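Local coordinates for macro domain-containing protein (Thermosipho africanus, PDB 7OMU) that joins a DarT-family domain and a macro domain in one chain, with adenosine-5-diphosphoribose bound in a pocket of the macro-domain part, at residues W338-Y343 / T377-P382; Q311-L316 / E346-L351; I122-G127 / K143-I148; N84-P89 / K166-C171; N34-L39 / K198-R203. The protein carries 1 engineered substitution. All blocks are in the same frame, centred on the assembly; numbering follows the deposited sequence.

Overall arrangement
The five contacts fall into two groups. Contacts 3, 4 and 5 lie in the N-terminal, DarT-family part. Contact 5, between residues 34-39 and 198-203, closes a long loop of chain in which contact 4 is nested, and contact 3 is nested in the loop that contact 4 closes. Contacts 3 and 4 touch, with centres 9 Å apart, because strands 123-125 and 170-174 are neighbours in one antiparallel sheet. Contacts 1 and 2 come later, in the macro-domain part; their centres are 11 Å apart and their segments alternate along the chain. Contacts 2 and 4 have nearest atoms about 18 Å apart, consistent with the two parts packing separately.

Contact 1: W338-Y343 / T377-P382; sequences WIVENY and TKLEIP
The hydroxyl of Tyr-343, on helix 329-346, makes the hydrogen bond between the two segments. It accepts the backbone N-H of Glu-380, with N to OH 3.0 Å and an angle of 157° at the hydrogen. The side chain of Glu-380 passes beside the hydroxyl, its CG 3.4 Å from Tyr-343 OH, crossing the phenol at about a right angle, and forms a weak, long ion pair with Lys-344.

The aromatic contact is a CH-pi one. CG of Leu-379 stands over the centre of the Tyr-343 ring, 4.0 Å from the centroid. The tyrosine CG lies between its backbone N and carbonyl carbon (chi1 82°), which lays one ring edge along the helix backbone at Ile-339 O and a face under Leu-379 CG.

Apolar packing completes the interface. CD1 of Leu-379 reaches the tyrosine ring and CG2 of Val-340 (3.9 Å), and its CD2 reaches CG2 of Ile-339, also at 3.9 Å. CD1 of Ile-381 comes within 3.7 Å of Tyr-343 CD2, and the aliphatic part of Lys-378 lies across Val-340.

Tyrosine suits this place because it joins both chemistries: its ring continues the aliphatic layer, while its oxygen satisfies a loop amide just before strand 383-386.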
# COMPACT_ATOMS: atom_id res chain seq x y z
N TRP A 338 -5.20 22.45 -18.88
CA TRP A 338 -5.05 23.18 -17.59
C TRP A 338 -3.76 22.72 -16.91
O TRP A 338 -2.95 23.59 -16.54
CB TRP A 338 -6.26 22.99 -16.67
CG TRP A 338 -6.20 23.85 -15.44
CD1 TRP A 338 -6.77 25.07 -15.27
CD2 TRP A 338 -5.49 23.56 -14.22
NE1 TRP A 338 -6.48 25.56 -14.03
CE2 TRP A 338 -5.70 24.66 -13.36
CE3 TRP A 338 -4.72 22.48 -13.76
CZ2 TRP A 338 -5.15 24.72 -12.08
CZ3 TRP A 338 -4.18 22.54 -12.50
CH2 TRP A 338 -4.39 23.64 -11.67
N ILE A 339 -3.57 21.40 -16.77
CA ILE A 339 -2.38 20.79 -16.11
C ILE A 339 -1.12 21.28 -16.81
O ILE A 339 -0.23 21.82 -16.13
CB ILE A 339 -2.50 19.25 -16.09
CG1 ILE A 339 -3.62 18.80 -15.14
CG2 ILE A 339 -1.17 18.60 -15.74
CD1 ILE A 339 -3.90 17.32 -15.17
N VAL A 340 -1.06 21.13 -18.14
CA VAL A 340 0.11 21.53 -18.98
C VAL A 340 0.43 23.01 -18.72
O VAL A 340 1.62 23.33 -18.55
CB VAL A 340 -0.15 21.25 -20.47
CG1 VAL A 340 0.86 21.95 -21.37
CG2 VAL A 340 -0.17 19.75 -20.77
N GLU A 341 -0.59 23.86 -18.66
CA GLU A 341 -0.42 25.34 -18.56
C GLU A 341 -0.01 25.75 -17.13
O GLU A 341 0.69 26.77 -17.01
CB GLU A 341 -1.71 26.04 -19.00
CG GLU A 341 -1.97 25.93 -20.49
CD GLU A 341 -3.32 26.44 -20.98
OE1 GLU A 341 -4.26 26.53 -20.16
OE2 GLU A 341 -3.43 26.73 -22.20
N ASN A 342 -0.39 24.98 -16.10
CA ASN A 342 -0.40 25.48 -14.70
C ASN A 342 0.53 24.68 -13.77
O ASN A 342 0.69 25.11 -12.61
CB ASN A 342 -1.83 25.49 -14.15
CG ASN A 342 -2.71 26.49 -14.86
OD1 ASN A 342 -2.45 27.69 -14.81
ND2 ASN A 342 -3.75 26.01 -15.52
N TYR A 343 1.12 23.57 -14.22
CA TYR A 343 1.97 22.71 -13.34
C TYR A 343 3.21 23.51 -12.90
O TYR A 343 3.65 23.36 -11.75
CB TYR A 343 2.30 21.37 -14.00
CG TYR A 343 3.44 21.38 -14.98
CD1 TYR A 343 3.23 21.68 -16.31
CD2 TYR A 343 4.72 21.03 -14.59
CE1 TYR A 343 4.27 21.67 -17.23
CE2 TYR A 343 5.77 20.99 -15.50
CZ TYR A 343 5.54 21.32 -16.82
OH TYR A 343 6.56 21.30 -17.73
N THR A 377 2.74 14.12 -21.75
CA THR A 377 4.11 13.88 -22.25
C THR A 377 4.86 15.23 -22.28
O THR A 377 6.08 15.22 -22.10
CB THR A 377 4.10 13.16 -23.60
OG1 THR A 377 5.39 12.58 -23.78
CG2 THR A 377 3.74 14.05 -24.77
N LYS A 378 4.13 16.33 -22.47
CA LYS A 378 4.69 17.70 -22.47
C LYS A 378 5.29 18.03 -21.10
O LYS A 378 6.30 18.75 -21.08
CB LYS A 378 3.61 18.73 -22.84
CG LYS A 378 2.97 18.59 -24.21
CD LYS A 378 1.99 19.72 -24.53
CE LYS A 378 0.82 19.36 -25.42
NZ LYS A 378 1.11 19.53 -26.86
N LEU A 379 4.72 17.52 -20.00
CA LEU A 379 5.17 17.83 -18.61
C LEU A 379 6.65 17.50 -18.45
O LEU A 379 7.04 16.38 -18.83
CB LEU A 379 4.33 17.04 -17.60
CG LEU A 379 3.14 17.79 -17.01
CD1 LEU A 379 2.24 18.32 -18.11
CD2 LEU A 379 2.36 16.90 -16.06
N GLU A 380 7.43 18.43 -17.88
CA GLU A 380 8.88 18.28 -17.59
C GLU A 380 9.08 17.80 -16.14
O GLU A 380 10.10 18.18 -15.53
CB GLU A 380 9.62 19.60 -17.81
CG GLU A 380 9.41 20.22 -19.18
CD GLU A 380 10.24 21.48 -19.40
OE1 GLU A 380 11.47 21.40 -19.20
OE2 GLU A 380 9.67 22.54 -19.75
N ILE A 381 8.14 17.01 -15.62
CA ILE A 381 8.18 16.42 -14.24
C ILE A 381 7.78 14.95 -14.34
O ILE A 381 7.17 14.55 -15.32
CB ILE A 381 7.23 17.19 -13.30
CG1 ILE A 381 5.82 17.32 -13.87
CG2 ILE A 381 7.82 18.55 -12.94
CD1 ILE A 381 4.77 17.71 -12.86
N PRO A 382 8.11 14.11 -13.33
CA PRO A 382 7.63 12.73 -13.30
C PRO A 382 6.10 12.68 -13.36
O PRO A 382 5.46 13.44 -12.66
CB PRO A 382 8.14 12.19 -11.95
CG PRO A 382 9.31 13.08 -11.61
CD PRO A 382 8.96 14.44 -12.18

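Contact 2: Q311-L316 / E346-L351; sequences QTWFLL and EGIKSL
Trp-313, on the strand, and Ile-348, in the loop after helix 329-346, have CA atoms 8.4 Å apart, too far for backbone pairing, so the gap is spanned by side chains, chiefly the Trp-313 ring against backbone carbonyls. In that loop Gly-347 has positive phi (82°) and ends the helix in a Schellman motif, a backbone shape glycine adopts easily.

The six-membered ring of Trp-313 reaches this helix end. Its CZ3 lies 3.2 Å from Glu-346 O, which sits at the ring edge near its plane, an orientation consistent with a weak electrostatic attraction. Gly-347 O is 3.6 Å from the same carbon. Ile-348 CG1 approaches CE3 loosely at 4.5 Å, and Leu-315 CD2 meets Leu-351 CD1 at the same distance. All three aliphatic residues are buried, as suits a place beneath the helix.

Glu-346 turns its carboxylate to a salt bridge with Lys-289. Strand 241-246 runs between strands 313-318 and 351-354, so Leu-315 and Leu-351 meet across it, and Ile-339 of helix 329-346 touches both.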
# COMPACT_ATOMS: atom_id res chain seq x y z
N GLN A 311 5.49 16.16 1.04
CA GLN A 311 4.14 16.77 0.88
C GLN A 311 3.34 16.01 -0.19
O GLN A 311 3.95 15.52 -1.16
CB GLN A 311 4.23 18.26 0.54
CG GLN A 311 4.59 18.54 -0.91
CD GLN A 311 4.93 19.99 -1.20
OE1 GLN A 311 5.46 20.31 -2.26
NE2 GLN A 311 4.63 20.88 -0.27
N THR A 312 2.02 15.93 -0.01
CA THR A 312 1.08 15.25 -0.93
C THR A 312 -0.15 16.16 -1.12
O THR A 312 -0.93 16.31 -0.16
CB THR A 312 0.69 13.86 -0.43
OG1 THR A 312 1.88 13.11 -0.21
CG2 THR A 312 -0.20 13.11 -1.40
N TRP A 313 -0.26 16.74 -2.31
CA TRP A 313 -1.40 17.59 -2.77
C TRP A 313 -2.41 16.71 -3.50
O TRP A 313 -2.03 15.61 -3.94
CB TRP A 313 -0.90 18.72 -3.68
CG TRP A 313 -0.00 19.72 -3.02
CD1 TRP A 313 0.27 19.86 -1.69
CD2 TRP A 313 0.73 20.76 -3.69
NE1 TRP A 313 1.12 20.91 -1.48
CE2 TRP A 313 1.42 21.48 -2.69
CE3 TRP A 313 0.86 21.16 -5.02
CZ2 TRP A 313 2.24 22.57 -2.99
CZ3 TRP A 313 1.66 22.24 -5.32
CH2 TRP A 313 2.34 22.94 -4.31
N PHE A 314 -3.65 17.18 -3.62
CA PHE A 314 -4.75 16.51 -4.36
C PHE A 314 -5.25 17.47 -5.44
O PHE A 314 -5.64 18.60 -5.10
CB PHE A 314 -5.88 16.11 -3.41
CG PHE A 314 -5.56 14.91 -2.56
CD1 PHE A 314 -4.76 15.03 -1.44
CD2 PHE A 314 -6.05 13.67 -2.90
CE1 PHE A 314 -4.47 13.93 -0.66
CE2 PHE A 314 -5.76 12.56 -2.11
CZ PHE A 314 -4.97 12.69 -0.99
N LEU A 315 -5.23 17.02 -6.70
CA LEU A 315 -5.80 17.74 -7.85
C LEU A 315 -7.20 17.18 -8.11
O LEU A 315 -7.30 15.99 -8.40
CB LEU A 315 -4.89 17.56 -9.07
CG LEU A 315 -5.32 18.32 -10.33
CD1 LEU A 315 -5.28 19.82 -10.09
CD2 LEU A 315 -4.44 17.95 -11.52
N LEU A 316 -8.23 18.01 -7.96
CA LEU A 316 -9.63 17.66 -8.26
C LEU A 316 -9.89 17.94 -9.74
O LEU A 316 -9.85 19.12 -10.14
CB LEU A 316 -10.56 18.45 -7.34
CG LEU A 316 -10.30 18.24 -5.85
CD1 LEU A 316 -11.16 19.16 -5.01
CD2 LEU A 316 -10.52 16.79 -5.45
N GLU A 346 1.96 26.54 -10.32
CA GLU A 346 1.35 26.05 -9.05
C GLU A 346 2.36 25.23 -8.23
O GLU A 346 2.08 24.95 -7.06
CB GLU A 346 0.11 25.21 -9.35
CG GLU A 346 -1.02 26.01 -9.97
CD GLU A 346 -1.96 26.71 -8.99
OE1 GLU A 346 -1.74 26.63 -7.77
OE2 GLU A 346 -2.93 27.33 -9.47
N GLY A 347 3.49 24.84 -8.83
CA GLY A 347 4.61 24.18 -8.14
C GLY A 347 4.39 22.69 -7.96
O GLY A 347 4.90 22.14 -6.96
N ILE A 348 3.68 22.06 -8.89
CA ILE A 348 3.49 20.58 -8.96
C ILE A 348 4.84 19.95 -9.33
O ILE A 348 5.28 20.15 -10.48
CB ILE A 348 2.37 20.21 -9.95
CG1 ILE A 348 1.00 20.69 -9.46
CG2 ILE A 348 2.37 18.72 -10.25
CD1 ILE A 348 -0.12 20.51 -10.46
N LYS A 349 5.47 19.22 -8.40
CA LYS A 349 6.82 18.61 -8.56
C LYS A 349 6.70 17.29 -9.35
O LYS A 349 7.61 17.01 -10.14
CB LYS A 349 7.48 18.31 -7.21
CG LYS A 349 7.62 19.51 -6.27
CD LYS A 349 8.49 20.61 -6.81
CE LYS A 349 8.78 21.67 -5.77
NZ LYS A 349 9.56 22.79 -6.34
N SER A 350 5.66 16.51 -9.09
CA SER A 350 5.39 15.20 -9.74
C SER A 350 3.89 14.88 -9.66
O SER A 350 3.22 15.41 -8.76
CB SER A 350 6.24 14.11 -9.14
OG SER A 350 6.01 13.97 -7.75
N LEU A 351 3.39 14.07 -10.58
CA LEU A 351 1.93 13.92 -10.84
C LEU A 351 1.55 12.45 -11.04
O LEU A 351 2.22 11.74 -11.82
CB LEU A 351 1.60 14.76 -12.07
CG LEU A 351 0.11 14.91 -12.39
CD1 LEU A 351 -0.60 15.70 -11.31
CD2 LEU A 351 -0.07 15.56 -13.75

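Contact 3: I122-G127 / K143-I148; sequences ILITDG and KNIKNI
Ile-148 pushes its CD1 methyl against strand 123-125 near its end, meeting CG2 of Ile-124 at 3.8 Å and Thr-125 O at 3.7 Å. The same methyl lies 3.9 Å from Asp-126 CA. With CG1 anti to its carbonyl carbon (chi1 -79°), Ile-148 directs its long branch to the end of the strand, while its CG2 lies near Thr-125 O and also packs on the Phe-87 ring.

One helical turn earlier, Ile-145 continues the apolar strip. Its CD1 touches CD1 of Ile-124 at 4.1 Å, the two side chains crossing at about a right angle. Branched, wholly apolar isoleucines suit both sides: they fit the extended strand, and from the short helix they present apolar branches to it.

Strand 123-125 is an inner strand of a four-stranded antiparallel sheet, between strands 170-174 and 136-138, and helix 145-148 lies against it. The chain follows strand 136-138 with a loop before this helix.

Where the strand ends, polar groups look elsewhere. Thr-125 OG1 donates to Gly-127 O in the carbonyl plane (2.6 Å) and also accepts Ala-170 N. Asp-126 gives only its CB and backbone to Ile-148; its OD1 accepts the backbone N of Gln-135.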
# COMPACT_ATOMS: atom_id res chain seq x y z
N ILE A 122 -0.87 -21.42 20.73
CA ILE A 122 -0.75 -20.13 19.99
C ILE A 122 -1.83 -19.18 20.49
O ILE A 122 -2.78 -19.64 21.15
CB ILE A 122 -0.88 -20.32 18.47
CG1 ILE A 122 -2.28 -20.79 18.07
CG2 ILE A 122 0.22 -21.24 17.96
CD1 ILE A 122 -2.59 -20.62 16.60
N LEU A 123 -1.69 -17.90 20.14
CA LEU A 123 -2.67 -16.82 20.40
C LEU A 123 -2.96 -16.10 19.08
O LEU A 123 -2.10 -16.13 18.18
CB LEU A 123 -2.10 -15.86 21.44
CG LEU A 123 -1.57 -16.51 22.72
CD1 LEU A 123 -0.80 -15.50 23.56
CD2 LEU A 123 -2.70 -17.10 23.54
N ILE A 124 -4.14 -15.49 18.99
CA ILE A 124 -4.63 -14.74 17.79
C ILE A 124 -5.16 -13.39 18.26
O ILE A 124 -6.05 -13.37 19.13
CB ILE A 124 -5.67 -15.58 17.03
CG1 ILE A 124 -5.01 -16.83 16.43
CG2 ILE A 124 -6.38 -14.75 15.97
CD1 ILE A 124 -5.97 -17.80 15.79
N THR A 125 -4.60 -12.31 17.71
CA THR A 125 -4.97 -10.90 18.01
C THR A 125 -6.00 -10.44 16.97
O THR A 125 -5.95 -10.93 15.82
CB THR A 125 -3.72 -10.02 18.01
OG1 THR A 125 -3.35 -9.76 16.65
CG2 THR A 125 -2.55 -10.65 18.74
N ASP A 126 -6.89 -9.52 17.35
CA ASP A 126 -7.90 -8.91 16.44
C ASP A 126 -7.30 -7.64 15.82
O ASP A 126 -8.02 -6.94 15.10
CB ASP A 126 -9.22 -8.65 17.16
CG ASP A 126 -9.17 -7.56 18.22
OD1 ASP A 126 -8.06 -7.26 18.70
OD2 ASP A 126 -10.24 -7.03 18.57
N GLY A 127 -6.02 -7.36 16.11
CA GLY A 127 -5.29 -6.20 15.58
C GLY A 127 -3.86 -6.15 16.10
O GLY A 127 -3.36 -7.20 16.54
N LYS A 143 -13.36 -16.17 18.56
CA LYS A 143 -14.70 -16.00 17.93
C LYS A 143 -14.59 -14.97 16.79
O LYS A 143 -13.94 -13.91 17.00
CB LYS A 143 -15.74 -15.60 18.99
CG LYS A 143 -15.95 -16.64 20.09
CD LYS A 143 -17.12 -16.38 21.00
CE LYS A 143 -17.31 -17.49 22.01
NZ LYS A 143 -18.47 -17.23 22.90
N ASN A 144 -15.21 -15.28 15.65
CA ASN A 144 -15.19 -14.47 14.40
C ASN A 144 -13.78 -14.46 13.82
O ASN A 144 -13.24 -13.37 13.59
CB ASN A 144 -15.72 -13.05 14.62
CG ASN A 144 -17.19 -13.01 14.95
OD1 ASN A 144 -17.78 -14.02 15.35
ND2 ASN A 144 -17.80 -11.85 14.80
N ILE A 145 -13.20 -15.65 13.59
CA ILE A 145 -11.84 -15.81 13.00
C ILE A 145 -11.88 -15.38 11.53
O ILE A 145 -10.92 -14.72 11.08
CB ILE A 145 -11.30 -17.24 13.16
CG1 ILE A 145 -9.78 -17.29 12.91
CG2 ILE A 145 -12.05 -18.22 12.27
CD1 ILE A 145 -9.14 -18.61 13.28
N LYS A 146 -12.96 -15.73 10.81
CA LYS A 146 -13.15 -15.37 9.38
C LYS A 146 -13.14 -13.84 9.26
O LYS A 146 -12.74 -13.33 8.19
CB LYS A 146 -14.43 -15.98 8.81
CG LYS A 146 -14.27 -17.37 8.22
CD LYS A 146 -15.54 -17.92 7.62
CE LYS A 146 -16.54 -18.40 8.65
NZ LYS A 146 -17.88 -18.61 8.06
N ASN A 147 -13.53 -13.16 10.34
CA ASN A 147 -13.54 -11.67 10.46
C ASN A 147 -12.10 -11.17 10.62
O ASN A 147 -11.73 -10.19 9.95
CB ASN A 147 -14.43 -11.23 11.62
CG ASN A 147 -15.38 -10.11 11.25
OD1 ASN A 147 -15.16 -9.40 10.27
ND2 ASN A 147 -16.46 -9.97 12.00
N ILE A 148 -11.31 -11.80 11.49
CA ILE A 148 -9.88 -11.43 11.74
C ILE A 148 -9.08 -11.65 10.45
O ILE A 148 -8.41 -10.70 10.02
CB ILE A 148 -9.30 -12.22 12.93
CG1 ILE A 148 -9.75 -11.59 14.25
CG2 ILE A 148 -7.78 -12.30 12.83
CD1 ILE A 148 -9.37 -12.38 15.48

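Contact 4: N84-P89 / K166-C171; sequences NLYFQP and KIMAAC. Engineered in segment 166-171: Ala-170 (natural residue Glu).
Outer strand 82-86 of the four-stranded antiparallel sheet pairs with strand 170-174; Tyr-86 also shares a backbone hydrogen bond with Tyr-27, so this edge is not bare. Leu-85 and Cys-171 are a hydrogen-bonded pair, with Cys-171 N to Leu-85 O 2.8 Å and Leu-85 N to Cys-171 O 3.2 Å. Next come Tyr-86 and Ala-170, a non-hydrogen-bonded pair, then a weak bond from Phe-87 N to Ala-169 O.

The methyl of engineered Ala-170 (natural glutamate) lies 3.6 Å from Asn-84 ND2. With CG anti to its backbone N (chi1 -164°), Asn-84 carries this amide over the centre of the Tyr-86 ring. That ring presents its edge to Met-168 O, CD1 at 3.7 Å, and lies alongside the Met-168 side chain. Phe-87 sets its CD2 edge 3.4 Å from Ala-169 O. Gln-88 packs CG on Ile-167 CG1 at 3.6 Å and gives OE1 to Arg-90 N.

Backbone bonds set the register, while flat aromatic rings suit a buried place, their edges meeting carbonyls around type I turn 166-169.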
# COMPACT_ATOMS: atom_id res chain seq x y z
N ASN A 84 5.70 -12.69 16.10
CA ASN A 84 4.53 -11.98 15.51
C ASN A 84 4.41 -12.35 14.03
O ASN A 84 5.19 -11.82 13.21
CB ASN A 84 4.66 -10.47 15.73
CG ASN A 84 3.37 -9.71 15.50
OD1 ASN A 84 2.68 -9.36 16.45
ND2 ASN A 84 3.05 -9.44 14.25
N LEU A 85 3.46 -13.24 13.70
CA LEU A 85 3.14 -13.66 12.31
C LEU A 85 1.87 -12.94 11.86
O LEU A 85 0.78 -13.32 12.33
CB LEU A 85 2.95 -15.18 12.29
CG LEU A 85 4.10 -16.01 12.85
CD1 LEU A 85 3.85 -17.49 12.67
CD2 LEU A 85 5.42 -15.62 12.20
N TYR A 86 2.00 -11.93 10.99
CA TYR A 86 0.88 -11.11 10.47
C TYR A 86 0.04 -11.93 9.49
O TYR A 86 0.62 -12.74 8.75
CB TYR A 86 1.39 -9.86 9.76
CG TYR A 86 2.11 -8.85 10.62
CD1 TYR A 86 1.41 -8.05 11.52
CD2 TYR A 86 3.47 -8.65 10.51
CE1 TYR A 86 2.05 -7.11 12.30
CE2 TYR A 86 4.13 -7.71 11.29
CZ TYR A 86 3.42 -6.94 12.18
OH TYR A 86 4.08 -6.01 12.95
N PHE A 87 -1.27 -11.70 9.45
CA PHE A 87 -2.19 -12.21 8.40
C PHE A 87 -2.02 -11.36 7.14
O PHE A 87 -2.20 -11.89 6.02
CB PHE A 87 -3.64 -12.16 8.87
CG PHE A 87 -3.94 -13.09 10.02
CD1 PHE A 87 -4.15 -14.44 9.80
CD2 PHE A 87 -3.97 -12.61 11.32
CE1 PHE A 87 -4.40 -15.29 10.85
CE2 PHE A 87 -4.22 -13.47 12.38
CZ PHE A 87 -4.45 -14.81 12.14
N GLN A 88 -1.72 -10.08 7.34
CA GLN A 88 -1.48 -9.09 6.26
C GLN A 88 -0.16 -8.37 6.54
O GLN A 88 -0.10 -7.54 7.44
CB GLN A 88 -2.65 -8.10 6.20
CG GLN A 88 -2.40 -6.93 5.26
CD GLN A 88 -2.21 -7.42 3.85
OE1 GLN A 88 -1.08 -7.68 3.40
NE2 GLN A 88 -3.32 -7.56 3.14
N PRO A 89 0.92 -8.68 5.80
CA PRO A 89 2.20 -7.99 5.98
C PRO A 89 2.27 -6.61 5.31
O PRO A 89 3.08 -5.80 5.75
CB PRO A 89 3.21 -8.94 5.32
CG PRO A 89 2.40 -9.62 4.24
CD PRO A 89 0.99 -9.74 4.78
N LYS A 166 -6.54 -3.02 13.12
CA LYS A 166 -7.07 -4.36 12.75
C LYS A 166 -6.18 -5.05 11.71
O LYS A 166 -6.06 -6.28 11.79
CB LYS A 166 -8.51 -4.26 12.23
CG LYS A 166 -9.54 -3.86 13.27
CD LYS A 166 -10.96 -3.82 12.75
CE LYS A 166 -11.90 -3.12 13.71
NZ LYS A 166 -13.32 -3.41 13.42
N ILE A 167 -5.61 -4.31 10.76
CA ILE A 167 -4.87 -4.88 9.59
C ILE A 167 -3.58 -5.57 10.07
O ILE A 167 -3.08 -6.46 9.35
CB ILE A 167 -4.59 -3.80 8.53
CG1 ILE A 167 -4.10 -4.44 7.23
CG2 ILE A 167 -3.61 -2.75 9.05
CD1 ILE A 167 -4.01 -3.48 6.07
N MET A 168 -3.07 -5.18 11.24
CA MET A 168 -1.87 -5.80 11.86
C MET A 168 -2.30 -6.89 12.85
O MET A 168 -1.50 -7.23 13.73
CB MET A 168 -1.04 -4.74 12.57
CG MET A 168 -0.43 -3.77 11.60
SD MET A 168 0.74 -2.66 12.39
CE MET A 168 -0.38 -1.38 12.96
N ALA A 169 -3.52 -7.43 12.69
CA ALA A 169 -3.94 -8.70 13.33
C ALA A 169 -2.88 -9.74 13.01
O ALA A 169 -2.32 -9.70 11.88
CB ALA A 169 -5.31 -9.13 12.85
N ALA A 170 -2.61 -10.63 13.97
CA ALA A 170 -1.45 -11.56 13.93
C ALA A 170 -1.76 -12.82 14.73
O ALA A 170 -2.66 -12.81 15.60
CB ALA A 170 -0.23 -10.86 14.48
N CYS A 171 -1.02 -13.88 14.41
CA CYS A 171 -0.93 -15.16 15.16
C CYS A 171 0.37 -15.15 15.96
O CYS A 171 1.43 -15.11 15.33
CB CYS A 171 -0.97 -16.33 14.19
SG CYS A 171 -0.51 -17.90 14.95

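Contact 5: N34-L39 / K198-R203; sequences NVPSIL and KAINNR
Ile-200 has CG1 between its backbone N and carbonyl carbon (chi1 69°), and CG2 anti to that carbon, so that CG2 and the CD1 end of the long branch both lie beside Leu-39. Leu-39, with CG anti to its own carbonyl carbon (chi1 -77°), brings CD1 into the fork. CD1 lies 3.6 Å from Ile-200 CB, 3.7 Å from CG2 and 3.7 Å from CD1, so one methyl touches three carbons of a single beta-branched residue.

A turn earlier on the same helix, Val-35 adds its CG1 at 4.0 Å from Ile-200 CG2. Val-35 and Leu-39 are joined by the helical bond from Leu-39 N to Val-35 O, so both point to the same neighbour. Pro-36 flanks them: its CG lies 4.1 Å from Ala-199 O. Proline suits the first turn of a helix, where its missing N-H costs no helical bond.

Ile-200 is the last residue of helix 190-200; Asn-201 departs from it with positive phi (58°), a conformation asparagine tolerates well. The contact is at the surface. Inward, Val-35 and Leu-39 rest on Ile-185, so helix 35-41 lies on strand 182-187, and the C-terminal end of helix 190-200 packs against Val-35, Pro-36 and Leu-39.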
# COMPACT_ATOMS: atom_id res chain seq x y z
N ASN A 34 18.94 -11.47 7.83
CA ASN A 34 18.54 -12.45 8.88
C ASN A 34 18.01 -13.75 8.27
O ASN A 34 17.79 -14.70 9.05
CB ASN A 34 17.47 -11.88 9.82
CG ASN A 34 17.95 -10.68 10.61
OD1 ASN A 34 19.14 -10.56 10.91
ND2 ASN A 34 17.03 -9.80 10.96
N VAL A 35 17.78 -13.81 6.96
CA VAL A 35 17.00 -14.92 6.33
C VAL A 35 17.73 -16.25 6.52
O VAL A 35 17.10 -17.23 6.89
CB VAL A 35 16.67 -14.65 4.85
CG1 VAL A 35 16.04 -15.86 4.17
CG2 VAL A 35 15.77 -13.43 4.70
N PRO A 36 19.06 -16.35 6.27
CA PRO A 36 19.80 -17.58 6.54
C PRO A 36 19.72 -18.03 8.01
O PRO A 36 19.46 -19.20 8.23
CB PRO A 36 21.25 -17.23 6.14
CG PRO A 36 21.09 -16.11 5.14
CD PRO A 36 19.91 -15.31 5.65
N SER A 37 19.92 -17.11 8.96
CA SER A 37 19.77 -17.32 10.43
C SER A 37 18.41 -17.96 10.73
O SER A 37 18.38 -18.91 11.51
CB SER A 37 19.92 -16.04 11.20
OG SER A 37 21.26 -15.58 11.17
N ILE A 38 17.34 -17.43 10.13
CA ILE A 38 15.93 -17.86 10.36
C ILE A 38 15.72 -19.25 9.76
O ILE A 38 15.06 -20.07 10.42
CB ILE A 38 14.94 -16.82 9.80
CG1 ILE A 38 14.92 -15.55 10.65
CG2 ILE A 38 13.54 -17.41 9.65
CD1 ILE A 38 14.22 -14.38 10.01
N LEU A 39 16.25 -19.51 8.56
CA LEU A 39 16.08 -20.82 7.88
C LEU A 39 16.80 -21.92 8.68
O LEU A 39 16.38 -23.08 8.57
CB LEU A 39 16.62 -20.75 6.44
CG LEU A 39 15.70 -20.05 5.44
CD1 LEU A 39 16.28 -20.14 4.03
CD2 LEU A 39 14.28 -20.61 5.48
N LYS A 198 21.12 -17.99 -3.76
CA LYS A 198 22.51 -18.47 -3.55
C LYS A 198 22.83 -18.52 -2.05
O LYS A 198 23.33 -19.56 -1.59
CB LYS A 198 23.52 -17.57 -4.28
CG LYS A 198 23.65 -17.83 -5.77
CD LYS A 198 24.60 -16.89 -6.47
CE LYS A 198 24.04 -15.49 -6.64
NZ LYS A 198 25.01 -14.59 -7.30
N ALA A 199 22.52 -17.44 -1.32
CA ALA A 199 22.93 -17.21 0.08
C ALA A 199 22.28 -18.22 1.05
O ALA A 199 22.82 -18.39 2.15
CB ALA A 199 22.61 -15.79 0.48
N ILE A 200 21.15 -18.85 0.67
CA ILE A 200 20.42 -19.83 1.53
C ILE A 200 20.68 -21.25 1.02
O ILE A 200 20.61 -22.18 1.84
CB ILE A 200 18.91 -19.51 1.63
CG1 ILE A 200 18.16 -19.74 0.30
CG2 ILE A 200 18.70 -18.11 2.17
CD1 ILE A 200 16.66 -19.57 0.40
N ASN A 201 20.92 -21.40 -0.29
CA ASN A 201 21.42 -22.66 -0.91
C ASN A 201 20.44 -23.80 -0.60
O ASN A 201 20.89 -24.85 -0.09
CB ASN A 201 22.84 -22.94 -0.41
CG ASN A 201 23.56 -24.02 -1.20
OD1 ASN A 201 23.80 -25.10 -0.69
ND2 ASN A 201 23.92 -23.71 -2.44
N ASN A 202 19.15 -23.61 -0.90
CA ASN A 202 18.08 -24.61 -0.64
C ASN A 202 16.94 -24.41 -1.66
O ASN A 202 16.00 -23.66 -1.34
CB ASN A 202 17.58 -24.54 0.80
CG ASN A 202 16.54 -25.59 1.15
OD1 ASN A 202 16.38 -26.58 0.44
ND2 ASN A 202 15.83 -25.39 2.25
N ARG A 203 17.04 -25.08 -2.81
CA ARG A 203 16.01 -25.07 -3.90
C ARG A 203 14.62 -25.32 -3.30
O ARG A 203 13.65 -24.75 -3.82
CB ARG A 203 16.31 -26.15 -4.95
CG ARG A 203 17.49 -25.84 -5.86
CD ARG A 203 17.77 -26.99 -6.81
NE ARG A 203 18.24 -28.18 -6.09
CZ ARG A 203 18.54 -29.35 -6.66
NH1 ARG A 203 18.97 -30.35 -5.91
NH2 ARG A 203 18.40 -29.53 -7.96